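Local coordinates for HpcH/HpaI aldolase (Desulfitobacterium hafniense, PDB 3QZ6), which belongs to the HpcH/HpaI aldolase/citrate lyase family and folds as a parallel eight-stranded TIM barrel, here with a bound zinc ion, at residues Thr51-Glu54 with Ile55-Leu58. Sequence-based numbering, arbitrary orientation.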
loop_
_atom_site.group_PDB
_atom_site.type_symbol
_atom_site.label_atom_id
_atom_site.label_comp_id
_atom_site.label_asym_id
_atom_site.label_seq_id
_atom_site.Cartn_x
_atom_site.Cartn_y
_atom_site.Cartn_z
ATOM N N THR A 51 16.184 -0.397 -1.997
ATOM C CA THR A 51 17.493 0.007 -2.523
ATOM C C THR A 51 17.727 1.496 -2.278
ATOM O O THR A 51 16.793 2.240 -1.961
ATOM C CB THR A 51 17.566 -0.219 -4.024
ATOM O OG1 THR A 51 16.667 0.699 -4.667
ATOM C CG2 THR A 51 17.181 -1.664 -4.372
ATOM N N PHE A 52 18.962 1.954 -2.428
ATOM C CA PHE A 52 19.199 3.371 -2.226
ATOM C C PHE A 52 18.536 4.227 -3.316
ATOM O O PHE A 52 18.163 5.373 -3.050
ATOM C CB PHE A 52 20.700 3.677 -2.084
ATOM C CG PHE A 52 21.275 3.215 -0.769
ATOM C CD1 PHE A 52 20.517 2.403 0.082
ATOM C CD2 PHE A 52 22.541 3.595 -0.365
ATOM C CE1 PHE A 52 21.020 1.966 1.298
ATOM C CE2 PHE A 52 23.062 3.155 0.859
ATOM C CZ PHE A 52 22.299 2.346 1.689
ATOM N N ARG A 53 18.409 3.681 -4.530
ATOM C CA ARG A 53 17.671 4.370 -5.589
ATOM C C ARG A 53 16.196 4.549 -5.195
ATOM O O ARG A 53 15.614 5.636 -5.355
ATOM C CB ARG A 53 17.789 3.625 -6.930
ATOM C CG ARG A 53 16.984 4.275 -8.092
ATOM C CD ARG A 53 17.541 5.672 -8.409
ATOM N NE ARG A 53 18.912 5.569 -8.902
ATOM C CZ ARG A 53 19.787 6.569 -8.935
ATOM N NH1 ARG A 53 19.454 7.776 -8.490
ATOM N NH2 ARG A 53 21.010 6.355 -9.405
ATOM N N GLU A 54 15.579 3.491 -4.683
ATOM C CA GLU A 54 14.182 3.604 -4.244
ATOM C C GLU A 54 14.034 4.689 -3.182
ATOM O O GLU A 54 13.049 5.442 -3.165
ATOM C CB GLU A 54 13.656 2.268 -3.718
ATOM C CG GLU A 54 13.419 1.237 -4.828
ATOM C CD GLU A 54 13.211 -0.167 -4.272
ATOM O OE1 GLU A 54 13.330 -0.347 -3.042
ATOM O OE2 GLU A 54 12.930 -1.087 -5.062
ATOM N N ILE A 55 15.019 4.771 -2.295
ATOM C CA ILE A 55 14.980 5.763 -1.235
ATOM C C ILE A 55 15.123 7.160 -1.827
ATOM O O ILE A 55 14.389 8.060 -1.458
ATOM C CB ILE A 55 16.030 5.468 -0.156
ATOM C CG1 ILE A 55 15.598 4.217 0.617
ATOM C CG2 ILE A 55 16.175 6.668 0.802
ATOM C CD1 ILE A 55 16.665 3.629 1.544
ATOM N N ASN A 56 16.032 7.317 -2.786
ATOM C CA ASN A 56 16.181 8.583 -3.504
ATOM C C ASN A 56 14.835 9.001 -4.105
ATOM O O ASN A 56 14.419 10.154 -3.979
ATOM C CB ASN A 56 17.248 8.435 -4.601
ATOM C CG ASN A 56 17.650 9.772 -5.239
ATOM O OD1 ASN A 56 16.951 10.793 -5.135
ATOM N ND2 ASN A 56 18.775 9.759 -5.917
ATOM N N HIS A 57 14.139 8.064 -4.748
ATOM C CA HIS A 57 12.825 8.392 -5.323
ATOM C C HIS A 57 11.839 8.883 -4.271
ATOM O O HIS A 57 11.091 9.850 -4.492
ATOM C CB HIS A 57 12.235 7.205 -6.105
ATOM C CG HIS A 57 12.959 6.915 -7.382
ATOM N ND1 HIS A 57 12.791 5.743 -8.087
ATOM C CD2 HIS A 57 13.866 7.644 -8.076
ATOM C CE1 HIS A 57 13.552 5.767 -9.166
ATOM N NE2 HIS A 57 14.222 6.905 -9.180
ATOM N N LEU A 58 11.825 8.215 -3.122
ATOM C CA LEU A 58 10.943 8.634 -2.038
ATOM C C LEU A 58 11.327 10.038 -1.568
ATOM O O LEU A 58 10.474 10.910 -1.399
ATOM C CB LEU A 58 11.007 7.640 -0.867
ATOM C CG LEU A 58 10.431 6.233 -1.114
ATOM C CD1 LEU A 58 10.906 5.231 -0.063
ATOM C CD2 LEU A 58 8.908 6.252 -1.175
#
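The imidazole of His57 is overlaid on one face by Arg53, one helical turn back. Arg53 CG sits 4.2 Å from the centroid of the His57 ring, 28° off its normal, a CH-pi contact; Arg53 CD comes to 3.6 Å from His57 NE2, and Arg53 O lies over the same face, nearer the CG side of the ring. Arginine suits this exposed place because its methylenes can cover a ring while the guanidinium runs on past it: CG is anti to the backbone N (chi1 178°), and bends at chi2 and chi3 lay CG and CD over the CE1-NE2 end of the ring and turn the guanidinium away toward Asn56. The guanidinium, its plane 36° from that of the ring, ends beside the amide of Asn56, where Arg53 NH1 and Asn56 ND2 are 3.3 Å apart; both are donors, so they are neighbours without a bond. Toward helix 78-87, Phe52 CD1 meets Ile55 CD1 at 4.3 Å, and both side chains also pack on that helix, as suits apolar residues at a helix interface.

Ahead of the first turn, Thr51 is the N-cap. Its OG1 accepts from Glu54 N (3.0 Å), and Glu54 OE1 accepts in return from Thr51 N at 3.0 Å, reached from above the carboxylate plane. A short hydroxyl and a longer carboxylate thus fit this exchange, and the acidic group probably also interacts favourably with the helix dipole. Together this is a capping box starting helix 52-65, the helical link between strands 40-44 and 68-72 in a beta-alpha-beta unit of the TIM barrel.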